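Local coordinates for surface glycan binding protein B (Bacteroides ovatus, PDB 6E57), which binds mixed-linkage beta-glucan, probably at the cell surface, as part of the machinery that lets this gut bacterium use cereal glucans, at residues A[222-227]-A[292-297]; A[278-283]-A[300-305]; A[317-322]-A[411-416]; A[354-359]-A[379-384]. All coordinates share one frame; numbering follows the deposited sequence.

Contact 1 of 4, residues A[222-227]-A[292-297]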
loop_
_atom_site.group_PDB
_atom_site.type_symbol
_atom_site.label_atom_id
_atom_site.label_comp_id
_atom_site.label_asym_id
_atom_site.label_seq_id
_atom_site.Cartn_x
_atom_site.Cartn_y
_atom_site.Cartn_z
ATOM N N LEU A 222 -0.120 11.269 -10.606
ATOM C CA LEU A 222 -0.265 9.840 -10.367
ATOM C C LEU A 222 -1.336 9.607 -9.297
ATOM O O LEU A 222 -1.125 9.899 -8.126
ATOM C CB LEU A 222 1.087 9.260 -9.937
ATOM C CG LEU A 222 1.111 7.759 -9.659
ATOM C CD1 LEU A 222 0.887 6.969 -10.936
ATOM C CD2 LEU A 222 2.423 7.352 -9.007
ATOM N N VAL A 223 -2.480 9.071 -9.733
ATOM C CA VAL A 223 -3.553 8.626 -8.854
ATOM C C VAL A 223 -3.142 7.287 -8.227
ATOM O O VAL A 223 -2.798 6.343 -8.942
ATOM C CB VAL A 223 -4.877 8.506 -9.629
ATOM C CG1 VAL A 223 -5.967 7.845 -8.798
ATOM C CG2 VAL A 223 -5.337 9.857 -10.159
ATOM N N ILE A 224 -3.208 7.214 -6.892
ATOM C CA ILE A 224 -2.627 6.113 -6.120
ATOM C C ILE A 224 -3.723 5.278 -5.442
ATOM O O ILE A 224 -3.638 4.048 -5.434
ATOM C CB ILE A 224 -1.610 6.651 -5.094
ATOM C CG1 ILE A 224 -0.434 7.352 -5.778
ATOM C CG2 ILE A 224 -1.135 5.538 -4.175
ATOM C CD1 ILE A 224 0.350 8.263 -4.862
ATOM N N SER A 225 -4.721 5.933 -4.837
ATOM C CA SER A 225 -5.728 5.213 -4.054
ATOM C C SER A 225 -7.079 5.932 -4.093
ATOM O O SER A 225 -7.149 7.152 -4.263
ATOM C CB SER A 225 -5.268 5.012 -2.632
ATOM O OG SER A 225 -5.515 6.171 -1.855
ATOM N N GLY A 226 -8.141 5.138 -3.912
ATOM C CA GLY A 226 -9.511 5.609 -3.829
ATOM C C GLY A 226 -10.230 5.556 -5.166
ATOM O O GLY A 226 -11.380 5.960 -5.244
ATOM N N ALA A 227 -9.569 5.033 -6.205
ATOM C CA ALA A 227 -10.075 5.109 -7.584
ATOM C C ALA A 227 -10.593 3.749 -8.084
ATOM O O ALA A 227 -10.964 3.635 -9.243
ATOM C CB ALA A 227 -8.986 5.642 -8.484
ATOM N N GLN A 292 -1.771 9.311 -14.857
ATOM C CA GLN A 292 -1.282 7.967 -14.586
ATOM C C GLN A 292 -2.006 7.408 -13.358
ATOM O O GLN A 292 -2.451 8.162 -12.501
ATOM C CB GLN A 292 0.233 7.994 -14.378
ATOM C CG GLN A 292 1.014 8.346 -15.640
ATOM C CD GLN A 292 2.509 8.376 -15.424
ATOM O OE1 GLN A 292 3.042 7.790 -14.484
ATOM N NE2 GLN A 292 3.205 9.070 -16.307
ATOM N N PHE A 293 -2.116 6.076 -13.297
ATOM C CA PHE A 293 -2.807 5.373 -12.220
ATOM C C PHE A 293 -1.950 4.201 -11.730
ATOM O O PHE A 293 -1.461 3.409 -12.532
ATOM C CB PHE A 293 -4.175 4.877 -12.693
ATOM C CG PHE A 293 -5.113 5.967 -13.140
ATOM C CD1 PHE A 293 -5.091 6.433 -14.445
ATOM C CD2 PHE A 293 -6.020 6.530 -12.255
ATOM C CE1 PHE A 293 -5.952 7.438 -14.855
ATOM C CE2 PHE A 293 -6.881 7.535 -12.669
ATOM C CZ PHE A 293 -6.846 7.986 -13.968
ATOM N N LEU A 294 -1.795 4.109 -10.405
ATOM C CA LEU A 294 -1.029 3.063 -9.740
ATOM C C LEU A 294 -2.002 2.106 -9.047
ATOM O O LEU A 294 -2.939 2.561 -8.397
ATOM C CB LEU A 294 -0.096 3.721 -8.721
ATOM C CG LEU A 294 0.937 2.797 -8.079
ATOM C CD1 LEU A 294 2.067 2.494 -9.050
ATOM C CD2 LEU A 294 1.481 3.413 -6.799
ATOM N N ASN A 295 -1.766 0.794 -9.168
ATOM C CA ASN A 295 -2.714 -0.197 -8.654
ATOM C C ASN A 295 -1.988 -1.251 -7.805
ATOM O O ASN A 295 -2.216 -1.316 -6.590
ATOM C CB ASN A 295 -3.578 -0.748 -9.789
ATOM C CG ASN A 295 -4.660 0.239 -10.178
ATOM O OD1 ASN A 295 -5.700 0.316 -9.528
ATOM N ND2 ASN A 295 -4.408 1.030 -11.207
ATOM N N ASP A 296 -1.133 -2.074 -8.421
ATOM C CA ASP A 296 -0.318 -3.035 -7.660
ATOM C C ASP A 296 1.154 -2.830 -8.028
ATOM O O ASP A 296 1.843 -3.770 -8.416
ATOM C CB ASP A 296 -0.792 -4.474 -7.888
ATOM C CG ASP A 296 -2.145 -4.783 -7.268
ATOM O OD1 ASP A 296 -2.439 -4.230 -6.190
ATOM O OD2 ASP A 296 -2.894 -5.581 -7.865
ATOM N N ASN A 297 1.609 -1.578 -7.888
ATOM C CA ASN A 297 2.932 -1.111 -8.322
ATOM C C ASN A 297 3.057 -1.238 -9.848
ATOM O O ASN A 297 4.163 -1.321 -10.377
ATOM C CB ASN A 297 4.059 -1.818 -7.562
ATOM C CG ASN A 297 4.041 -1.492 -6.083
ATOM O OD1 ASN A 297 4.323 -0.361 -5.689
ATOM N ND2 ASN A 297 3.704 -2.470 -5.259
#
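L222 and V223 run parallel to Q292 and F293, a short strand pair in what is probably an immunoglobulin-like domain. The two strand axes approach to 4.5 Å at an angle of 25°. Two backbone hydrogen bonds hold the pair: V223 N gives to Q292 O at 2.9 Å, and V223 O takes L294 N at 2.9 Å, so V223 uses both its N-H and its carbonyl on the same neighbour. The side chains then sort to two faces. On one, V223 and F293 lie side by side and point the same way, V223 CB reaching F293 CD2 at 3.5 Å while CG1 and CG2 spread along the CD2-CE2 bond of the ring. M281 and Q303 also touch this phenyl ring, and I238 touches V223. On the other face L222 meets Q292 and L294. With CG of L222 turned away from the backbone N (chi1 -179°), CD1 reaches across to Q292 CB at 3.7 Å and L294 CB at 4.1 Å, and I241 lies against the same leucine. At the far end I224 CG2 makes a looser apolar contact with L294 CD2. Beyond V223, I224 and S225 both face S239 in a classic beta bulge. Strand 222-225 thus lies between the antiparallel strand 235-240 and the parallel strand 292-294, a mixed pairing consistent with an Ig-like beta-sandwich.

Contact 2 of 4, residues A[278-283]-A[300-305]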
loop_
_atom_site.group_PDB
_atom_site.type_symbol
_atom_site.label_atom_id
_atom_site.label_comp_id
_atom_site.label_asym_id
_atom_site.label_seq_id
_atom_site.Cartn_x
_atom_site.Cartn_y
_atom_site.Cartn_z
ATOM N N SER A 278 -18.573 -2.089 -14.377
ATOM C CA SER A 278 -17.151 -1.728 -14.485
ATOM C C SER A 278 -16.952 -0.691 -15.596
ATOM O O SER A 278 -17.563 -0.793 -16.656
ATOM C CB SER A 278 -16.301 -2.944 -14.743
ATOM O OG SER A 278 -16.184 -3.730 -13.569
ATOM N N TYR A 279 -16.076 0.287 -15.351
ATOM C CA TYR A 279 -15.831 1.363 -16.303
ATOM C C TYR A 279 -14.342 1.715 -16.341
ATOM O O TYR A 279 -13.625 1.544 -15.357
ATOM C CB TYR A 279 -16.669 2.592 -15.946
ATOM C CG TYR A 279 -18.153 2.374 -16.063
ATOM C CD1 TYR A 279 -18.796 2.491 -17.285
ATOM C CD2 TYR A 279 -18.912 2.024 -14.958
ATOM C CE1 TYR A 279 -20.161 2.281 -17.405
ATOM C CE2 TYR A 279 -20.276 1.812 -15.060
ATOM C CZ TYR A 279 -20.903 1.942 -16.288
ATOM O OH TYR A 279 -22.247 1.737 -16.399
ATOM N N THR A 280 -13.911 2.224 -17.498
ATOM C CA THR A 280 -12.575 2.750 -17.696
ATOM C C THR A 280 -12.552 4.228 -17.290
ATOM O O THR A 280 -13.434 4.988 -17.682
ATOM C CB THR A 280 -12.138 2.587 -19.157
ATOM O OG1 THR A 280 -12.167 1.196 -19.477
ATOM C CG2 THR A 280 -10.758 3.145 -19.422
ATOM N N MET A 281 -11.540 4.612 -16.502
ATOM C CA MET A 281 -11.262 6.011 -16.176
ATOM C C MET A 281 -9.898 6.392 -16.767
ATOM O O MET A 281 -8.932 5.646 -16.634
ATOM C CB MET A 281 -11.251 6.254 -14.661
ATOM C CG MET A 281 -10.683 7.615 -14.258
ATOM S SD MET A 281 -11.097 8.137 -12.559
ATOM C CE MET A 281 -10.430 6.773 -11.610
ATOM N N THR A 282 -9.857 7.550 -17.437
ATOM C CA THR A 282 -8.622 8.208 -17.861
ATOM C C THR A 282 -8.651 9.650 -17.346
ATOM O O THR A 282 -9.623 10.063 -16.721
ATOM C CB THR A 282 -8.458 8.165 -19.385
ATOM O OG1 THR A 282 -9.549 8.888 -19.954
ATOM C CG2 THR A 282 -8.421 6.758 -19.939
ATOM N N GLY A 283 -7.579 10.400 -17.613
ATOM C CA GLY A 283 -7.494 11.808 -17.251
ATOM C C GLY A 283 -6.488 12.543 -18.113
ATOM O O GLY A 283 -5.665 11.916 -18.774
ATOM N N THR A 300 -0.525 2.588 -15.228
ATOM C CA THR A 300 -1.281 2.578 -16.475
ATOM C C THR A 300 -1.844 3.985 -16.712
ATOM O O THR A 300 -1.761 4.840 -15.826
ATOM C CB THR A 300 -2.387 1.517 -16.428
ATOM O OG1 THR A 300 -3.249 1.847 -15.338
ATOM C CG2 THR A 300 -1.859 0.109 -16.250
ATOM N N THR A 301 -2.403 4.213 -17.907
ATOM C CA THR A 301 -3.137 5.448 -18.215
ATOM C C THR A 301 -4.650 5.188 -18.168
ATOM O O THR A 301 -5.435 6.102 -18.409
ATOM C CB THR A 301 -2.707 6.033 -19.566
ATOM O OG1 THR A 301 -2.843 5.019 -20.559
ATOM C CG2 THR A 301 -1.286 6.550 -19.551
ATOM N N GLU A 302 -5.033 3.946 -17.833
ATOM C CA GLU A 302 -6.417 3.501 -17.734
ATOM C C GLU A 302 -6.631 2.843 -16.368
ATOM O O GLU A 302 -5.838 2.012 -15.957
ATOM C CB GLU A 302 -6.749 2.516 -18.859
ATOM C CG GLU A 302 -6.747 3.150 -20.239
ATOM C CD GLU A 302 -7.129 2.232 -21.389
ATOM O OE1 GLU A 302 -7.625 1.117 -21.118
ATOM O OE2 GLU A 302 -6.934 2.636 -22.558
ATOM N N GLN A 303 -7.720 3.232 -15.695
ATOM C CA GLN A 303 -8.112 2.733 -14.375
ATOM C C GLN A 303 -9.487 2.058 -14.482
ATOM O O GLN A 303 -10.408 2.611 -15.089
ATOM C CB GLN A 303 -8.160 3.897 -13.381
ATOM C CG GLN A 303 -8.733 3.540 -12.014
ATOM C CD GLN A 303 -7.758 2.773 -11.160
ATOM O OE1 GLN A 303 -6.549 2.990 -11.212
ATOM N NE2 GLN A 303 -8.285 1.868 -10.352
ATOM N N THR A 304 -9.618 0.871 -13.880
ATOM C CA THR A 304 -10.891 0.167 -13.810
ATOM C C THR A 304 -11.621 0.623 -12.540
ATOM O O THR A 304 -11.091 0.493 -11.432
ATOM C CB THR A 304 -10.690 -1.352 -13.880
ATOM O OG1 THR A 304 -10.159 -1.655 -15.171
ATOM C CG2 THR A 304 -11.966 -2.135 -13.671
ATOM N N VAL A 305 -12.828 1.174 -12.732
ATOM C CA VAL A 305 -13.669 1.702 -11.661
ATOM C C VAL A 305 -14.948 0.868 -11.606
ATOM O O VAL A 305 -15.636 0.734 -12.616
ATOM C CB VAL A 305 -14.014 3.187 -11.892
ATOM C CG1 VAL A 305 -14.806 3.770 -10.733
ATOM C CG2 VAL A 305 -12.778 4.022 -12.169
#
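M281 and Q303 face each other as a hydrogen-bonded pair of an antiparallel strand pairing, part of a probable immunoglobulin-like beta-sandwich. M281 N gives to Q303 O at 2.7 Å and Q303 N returns to M281 O at 2.9 Å. Two residues along, Y279 and V305 form the next such pair, with Y279 N to V305 O and V305 N to Y279 O both 2.8 Å; T280 and T304 between them are a non-hydrogen-bonded pair. M281, Q303 and V305 lie on the same face as Y279, and these three are buried. The methionine side chain leaves the backbone extended and bends at its last torsion (chi3 58°), which brings CE over both partners, 3.7 Å from V305 CG2 and 3.7 Å from Q303 CG. F293 and W236 close in around M281, and W236 also touches V305. On the opposite, more exposed face T280 CG2 lies 4.1 Å from E302 CG, and T282 CG2 rests against the same aliphatic part of the glutamate. In the second shell, Q303 OE1 accepts from N295 ND2, which fixes the amide, while NE2 makes a weak bond to the backbone oxygen of T304. The Y279 ring leads away from the pairing, and its hydroxyl bonds to S275 O. Near the start of segment 300-305, T300 OG1 donates to E302 O at 2.7 Å, its oxygen standing about 35° out of that carbonyl plane.

Contact 3 of 4, residues A[317-322]-A[411-416]. With BGC (beta-D-glucopyranose), chain E; PO4 (phosphate ion), chain K.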
loop_
_atom_site.group_PDB
_atom_site.type_symbol
_atom_site.label_atom_id
_atom_site.label_comp_id
_atom_site.label_asym_id
_atom_site.label_seq_id
_atom_site.Cartn_x
_atom_site.Cartn_y
_atom_site.Cartn_z
ATOM N N HIS A 317 -33.264 10.104 13.111
ATOM C CA HIS A 317 -32.413 10.335 14.281
ATOM C C HIS A 317 -32.984 9.559 15.478
ATOM O O HIS A 317 -33.738 10.113 16.286
ATOM C CB HIS A 317 -32.292 11.841 14.550
ATOM C CG HIS A 317 -31.351 12.192 15.652
ATOM N ND1 HIS A 317 -29.982 12.024 15.538
ATOM C CD2 HIS A 317 -31.567 12.714 16.879
ATOM C CE1 HIS A 317 -29.398 12.422 16.650
ATOM N NE2 HIS A 317 -30.349 12.849 17.490
ATOM N N HIS A 318 -32.604 8.278 15.576
ATOM C CA HIS A 318 -33.228 7.310 16.473
ATOM C C HIS A 318 -32.239 6.832 17.546
ATOM O O HIS A 318 -31.276 6.134 17.237
ATOM C CB HIS A 318 -33.764 6.131 15.658
ATOM C CG HIS A 318 -34.513 5.145 16.485
ATOM N ND1 HIS A 318 -35.873 5.249 16.696
ATOM C CD2 HIS A 318 -34.097 4.059 17.168
ATOM C CE1 HIS A 318 -36.266 4.258 17.468
ATOM N NE2 HIS A 318 -35.195 3.515 17.771
ATOM N N TYR A 319 -32.512 7.186 18.809
ATOM C CA TYR A 319 -31.657 6.833 19.938
ATOM C C TYR A 319 -31.772 5.332 20.217
ATOM O O TYR A 319 -32.844 4.747 20.039
ATOM C CB TYR A 319 -32.024 7.631 21.194
ATOM C CG TYR A 319 -31.085 7.400 22.353
ATOM C CD1 TYR A 319 -29.757 7.789 22.279
ATOM C CD2 TYR A 319 -31.506 6.765 23.511
ATOM C CE1 TYR A 319 -28.876 7.571 23.327
ATOM C CE2 TYR A 319 -30.637 6.537 24.568
ATOM C CZ TYR A 319 -29.316 6.940 24.475
ATOM O OH TYR A 319 -28.441 6.721 25.501
ATOM N N VAL A 320 -30.660 4.738 20.672
ATOM C CA VAL A 320 -30.572 3.318 21.007
ATOM C C VAL A 320 -29.980 3.177 22.414
ATOM O O VAL A 320 -28.896 3.685 22.682
ATOM C CB VAL A 320 -29.712 2.557 19.980
ATOM C CG1 VAL A 320 -29.574 1.086 20.344
ATOM C CG2 VAL A 320 -30.248 2.714 18.566
ATOM N N SER A 321 -30.696 2.472 23.297
ATOM C CA SER A 321 -30.190 2.146 24.626
ATOM C C SER A 321 -30.868 0.884 25.164
ATOM O O SER A 321 -32.073 0.848 25.352
ATOM C CB SER A 321 -30.363 3.282 25.584
ATOM O OG SER A 321 -30.062 2.864 26.907
ATOM N N TRP A 322 -30.049 -0.127 25.450
ATOM C CA TRP A 322 -30.516 -1.394 25.987
ATOM C C TRP A 322 -30.826 -1.279 27.490
ATOM O O TRP A 322 -31.186 -2.268 28.117
ATOM C CB TRP A 322 -29.504 -2.509 25.687
ATOM C CG TRP A 322 -28.070 -2.178 25.970
ATOM C CD1 TRP A 322 -27.587 -1.314 26.908
ATOM C CD2 TRP A 322 -26.919 -2.754 25.329
ATOM N NE1 TRP A 322 -26.219 -1.295 26.877
ATOM C CE2 TRP A 322 -25.780 -2.169 25.919
ATOM C CE3 TRP A 322 -26.737 -3.696 24.310
ATOM C CZ2 TRP A 322 -24.484 -2.496 25.523
ATOM C CZ3 TRP A 322 -25.456 -4.018 23.919
ATOM C CH2 TRP A 322 -24.346 -3.426 24.519
ATOM N N GLY A 411 -26.116 4.640 23.861
ATOM C CA GLY A 411 -25.494 5.961 23.837
ATOM C C GLY A 411 -25.161 6.449 22.437
ATOM O O GLY A 411 -24.174 7.174 22.251
ATOM N N TYR A 412 -25.987 6.071 21.454
ATOM C CA TYR A 412 -25.808 6.533 20.081
ATOM C C TYR A 412 -27.164 6.626 19.377
ATOM O O TYR A 412 -28.176 6.135 19.879
ATOM C CB TYR A 412 -24.856 5.615 19.313
ATOM C CG TYR A 412 -25.444 4.292 18.890
ATOM C CD1 TYR A 412 -25.431 3.203 19.745
ATOM C CD2 TYR A 412 -26.006 4.123 17.633
ATOM C CE1 TYR A 412 -25.966 1.982 19.368
ATOM C CE2 TYR A 412 -26.543 2.908 17.239
ATOM C CZ TYR A 412 -26.521 1.832 18.109
ATOM O OH TYR A 412 -27.041 0.625 17.740
ATOM N N TYR A 413 -27.150 7.274 18.209
ATOM C CA TYR A 413 -28.308 7.427 17.357
ATOM C C TYR A 413 -28.006 6.793 16.001
ATOM O O TYR A 413 -26.878 6.882 15.533
ATOM C CB TYR A 413 -28.638 8.903 17.129
ATOM C CG TYR A 413 -29.025 9.687 18.355
ATOM C CD1 TYR A 413 -28.065 10.319 19.132
ATOM C CD2 TYR A 413 -30.355 9.841 18.714
ATOM C CE1 TYR A 413 -28.413 11.060 20.251
ATOM C CE2 TYR A 413 -30.719 10.584 19.826
ATOM C CZ TYR A 413 -29.746 11.194 20.598
ATOM O OH TYR A 413 -30.103 11.921 21.697
ATOM N N VAL A 414 -29.021 6.176 15.388
ATOM C CA VAL A 414 -28.962 5.754 13.995
ATOM C C VAL A 414 -29.562 6.881 13.147
ATOM O O VAL A 414 -30.709 7.272 13.365
ATOM C CB VAL A 414 -29.705 4.423 13.781
ATOM C CG1 VAL A 414 -29.868 4.098 12.305
ATOM C CG2 VAL A 414 -29.025 3.279 14.518
ATOM N N ASP A 415 -28.771 7.396 12.197
ATOM C CA ASP A 415 -29.133 8.576 11.401
ATOM C C ASP A 415 -29.440 8.195 9.944
ATOM O O ASP A 415 -30.233 8.875 9.291
ATOM C CB ASP A 415 -28.028 9.635 11.450
ATOM C CG ASP A 415 -27.773 10.214 12.832
ATOM O OD1 ASP A 415 -28.762 10.446 13.561
ATOM O OD2 ASP A 415 -26.583 10.437 13.168
ATOM N N LEU A 416 -28.791 7.143 9.429
ATOM C CA LEU A 416 -29.002 6.681 8.051
ATOM C C LEU A 416 -28.664 5.186 7.941
ATOM O O LEU A 416 -27.768 4.686 8.618
ATOM C CB LEU A 416 -28.120 7.512 7.113
ATOM C CG LEU A 416 -28.499 7.474 5.632
ATOM C CD1 LEU A 416 -29.763 8.280 5.374
ATOM C CD2 LEU A 416 -27.360 7.988 4.766
HETATM C C2 BGC E . -26.122 -5.873 27.506
HETATM C C3 BGC E . -25.410 -5.333 28.736
HETATM C C4 BGC E . -26.200 -4.192 29.354
HETATM C C5 BGC E . -27.621 -4.674 29.637
HETATM C C6 BGC E . -28.471 -3.601 30.302
HETATM C C1 BGC E . -27.582 -6.204 27.818
HETATM O O2 BGC E . -25.439 -7.046 27.046
HETATM O O3 BGC E . -24.120 -4.861 28.366
HETATM O O4 BGC E . -25.537 -3.745 30.544
HETATM O O5 BGC E . -28.240 -5.083 28.409
HETATM O O6 BGC E . -29.823 -4.068 30.392
HETATM P P PO4 K . -30.628 5.862 28.932
HETATM O O1 PO4 K . -29.792 5.416 30.110
HETATM O O2 PO4 K . -31.699 4.833 28.657
HETATM O O3 PO4 K . -29.756 6.009 27.708
HETATM O O4 PO4 K . -31.268 7.192 29.261
#
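Strands 317-321 and 412-416 run antiparallel, their axes 4.4 Å apart, with H318 and V414 bonded both ways through their backbones and Y319 beside Y413 as a non-hydrogen-bonded pair. The Y413 ring is sandwiched: H317 lies over one face in an offset stack (centroids 3.8 Å apart, planes at 15°), and Y319 turns an edge toward the opposite face, centroids 5.2 Å apart. H317 ND1 donates to D415 OD1 at 2.8 Å, on the syn side and near the ring plane, which fixes the rotation of the imidazole. On the other side of the strands V320 CB sits over the Y412 ring. Y319 OH donates to phosphate O3 at 2.7 Å, an ion probably from the crystallisation liquor. Beyond the strand, the glycan-pocket residue W322 carries a glucose over one indole face, C2 lying 3.8 Å above its centre. Strand 412-419 also pairs with strand 349-356, from which S355 OG binds D415 OD2, while strand 405-409 touches Y412 and V414.

Contact 4 of 4, residues A[354-359]-A[379-384]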
loop_
_atom_site.group_PDB
_atom_site.type_symbol
_atom_site.label_atom_id
_atom_site.label_comp_id
_atom_site.label_asym_id
_atom_site.label_seq_id
_atom_site.Cartn_x
_atom_site.Cartn_y
_atom_site.Cartn_z
ATOM N N TYR A 354 -24.045 6.518 12.192
ATOM C CA TYR A 354 -24.380 6.632 13.608
ATOM C C TYR A 354 -23.743 7.906 14.173
ATOM O O TYR A 354 -22.723 8.362 13.673
ATOM C CB TYR A 354 -23.917 5.388 14.374
ATOM C CG TYR A 354 -22.428 5.148 14.332
ATOM C CD1 TYR A 354 -21.845 4.424 13.302
ATOM C CD2 TYR A 354 -21.593 5.655 15.316
ATOM C CE1 TYR A 354 -20.475 4.217 13.247
ATOM C CE2 TYR A 354 -20.223 5.447 15.281
ATOM C CZ TYR A 354 -19.662 4.728 14.243
ATOM O OH TYR A 354 -18.314 4.526 14.209
ATOM N N SER A 355 -24.364 8.471 15.212
ATOM C CA SER A 355 -23.804 9.606 15.929
ATOM C C SER A 355 -23.924 9.366 17.437
ATOM O O SER A 355 -24.801 8.640 17.892
ATOM C CB SER A 355 -24.448 10.907 15.512
ATOM O OG SER A 355 -25.849 10.885 15.739
ATOM N N ILE A 356 -23.012 9.981 18.194
ATOM C CA ILE A 356 -22.964 9.815 19.633
ATOM C C ILE A 356 -24.043 10.692 20.275
ATOM O O ILE A 356 -24.511 11.669 19.676
ATOM C CB ILE A 356 -21.562 10.136 20.191
ATOM C CG1 ILE A 356 -21.161 11.598 19.980
ATOM C CG2 ILE A 356 -20.523 9.186 19.615
ATOM C CD1 ILE A 356 -19.989 12.037 20.826
ATOM N N GLU A 357 -24.441 10.298 21.489
ATOM C CA GLU A 357 -25.113 11.167 22.436
ATOM C C GLU A 357 -24.057 11.686 23.409
ATOM O O GLU A 357 -23.573 10.929 24.242
ATOM C CB GLU A 357 -26.219 10.408 23.172
ATOM C CG GLU A 357 -26.880 11.218 24.277
ATOM C CD GLU A 357 -27.214 12.650 23.892
ATOM O OE1 GLU A 357 -28.044 12.834 22.980
ATOM O OE2 GLU A 357 -26.624 13.576 24.490
ATOM N N PRO A 358 -23.633 12.967 23.314
ATOM C CA PRO A 358 -22.595 13.505 24.202
ATOM C C PRO A 358 -22.794 13.267 25.709
ATOM O O PRO A 358 -21.823 13.014 26.410
ATOM C CB PRO A 358 -22.635 15.007 23.883
ATOM C CG PRO A 358 -23.031 15.046 22.424
ATOM C CD PRO A 358 -24.062 13.940 22.296
ATOM N N THR A 359 -24.041 13.327 26.190
ATOM C CA THR A 359 -24.343 13.201 27.624
ATOM C C THR A 359 -24.227 11.744 28.090
ATOM O O THR A 359 -24.198 11.486 29.289
ATOM C CB THR A 359 -25.741 13.739 27.959
ATOM O OG1 THR A 359 -26.706 12.968 27.242
ATOM C CG2 THR A 359 -25.898 15.204 27.621
ATOM N N MET A 379 -19.014 -3.034 18.907
ATOM C CA MET A 379 -17.996 -2.000 18.731
ATOM C C MET A 379 -18.183 -0.886 19.765
ATOM O O MET A 379 -19.283 -0.388 19.944
ATOM C CB MET A 379 -18.054 -1.371 17.338
ATOM C CG MET A 379 -17.084 -0.211 17.184
ATOM S SD MET A 379 -17.221 0.628 15.598
ATOM C CE MET A 379 -18.765 1.512 15.810
ATOM N N GLU A 380 -17.071 -0.494 20.396
ATOM C CA GLU A 380 -16.984 0.656 21.289
ATOM C C GLU A 380 -16.376 1.828 20.508
ATOM O O GLU A 380 -15.422 1.639 19.751
ATOM C CB GLU A 380 -16.137 0.296 22.513
ATOM C CG GLU A 380 -16.284 1.269 23.669
ATOM C CD GLU A 380 -15.683 0.800 24.985
ATOM O OE1 GLU A 380 -14.943 -0.213 24.978
ATOM O OE2 GLU A 380 -15.961 1.447 26.022
ATOM N N PHE A 381 -16.936 3.030 20.688
ATOM C CA PHE A 381 -16.490 4.216 19.952
ATOM C C PHE A 381 -16.689 5.475 20.801
ATOM O O PHE A 381 -17.351 5.427 21.841
ATOM C CB PHE A 381 -17.227 4.315 18.614
ATOM C CG PHE A 381 -18.731 4.325 18.714
ATOM C CD1 PHE A 381 -19.438 3.146 18.887
ATOM C CD2 PHE A 381 -19.444 5.512 18.623
ATOM C CE1 PHE A 381 -20.822 3.152 18.968
ATOM C CE2 PHE A 381 -20.829 5.517 18.702
ATOM C CZ PHE A 381 -21.513 4.337 18.873
ATOM N N THR A 382 -16.079 6.585 20.357
ATOM C CA THR A 382 -16.210 7.894 21.020
ATOM C C THR A 382 -16.708 8.977 20.050
ATOM O O THR A 382 -17.189 10.013 20.507
ATOM C CB THR A 382 -14.891 8.350 21.660
ATOM O OG1 THR A 382 -13.887 8.405 20.648
ATOM C CG2 THR A 382 -14.433 7.452 22.789
ATOM N N GLU A 383 -16.585 8.750 18.734
ATOM C CA GLU A 383 -16.917 9.752 17.714
ATOM C C GLU A 383 -17.986 9.192 16.771
ATOM O O GLU A 383 -18.186 7.978 16.704
ATOM C CB GLU A 383 -15.685 10.139 16.891
ATOM C CG GLU A 383 -14.450 10.475 17.715
ATOM C CD GLU A 383 -14.454 11.831 18.401
ATOM O OE1 GLU A 383 -13.363 12.274 18.833
ATOM O OE2 GLU A 383 -15.543 12.444 18.507
ATOM N N ASN A 384 -18.648 10.103 16.043
ATOM C CA ASN A 384 -19.576 9.771 14.965
ATOM C C ASN A 384 -18.829 9.014 13.867
ATOM O O ASN A 384 -17.627 9.201 13.698
ATOM C CB ASN A 384 -20.198 11.014 14.324
ATOM C CG ASN A 384 -21.004 11.854 15.288
ATOM O OD1 ASN A 384 -21.258 11.443 16.417
ATOM N ND2 ASN A 384 -21.399 13.035 14.848
#
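Y354 reaches from strand 349-356 into the chain at M379-N384. Its CB packs near the backbone oxygen of Y413, and chi1 of 61° sets CG between the backbone N and the carbonyl carbon, swinging the ring toward F381. The CD2 side does the touching: CD2 lies 3.5 Å from F381 CE2, and CE2 lies 3.4 Å from F381 CD2, over one face of the phenyl ring and offset toward its rim. The two rings form an edge-to-face pair with planes at 65° and centroids 4.6 Å apart. Farther out, CZ comes within 3.7 Å of M379 CE, and at the tip OH meets the same methyl at 3.4 Å. M365 also touches all three side chains. Two residues on, I356 runs past F381 in the opposite sense; its CG2 stands 3.8 Å from CE2, at the ring edge, and its CD1 lies against T382 O. The polar link is made by N384, whose side chain crosses that of I356 at about a right angle so that OD1 accepts the backbone N-H of I356 at 2.9 Å, nearly straight at 162°. The same oxygen lies close to CA and CB of S355, whose hydroxyl bonds to D415. The contact is thus mainly apolar, with N384 adding one hydrogen bond at the more exposed margin, where its amide oxygen probably takes the place of a strand carbonyl.

Contacts 1 and 2 adjoin, their centres 10 Å apart, and their segments alternate along the chain; strand 292-294 of contact 1 neighbours strand 299-315 of contact 2, joined by F293 N to T300 O. Contacts 3 and 4 form a second pair, with centres 9 Å apart. Both segments of contact 4 fall within the chain between those of contact 3, and strands 349-356 and 412-419 lie side by side, tied by D415 OD2 to S355 OG. The first pair closes before the second opens, about 33 to 40 Å away between centres. The long strand 299-315 leads toward the second region, which carries the glycan; the chain thus joins a probable Ig-like domain to the sugar-binding part.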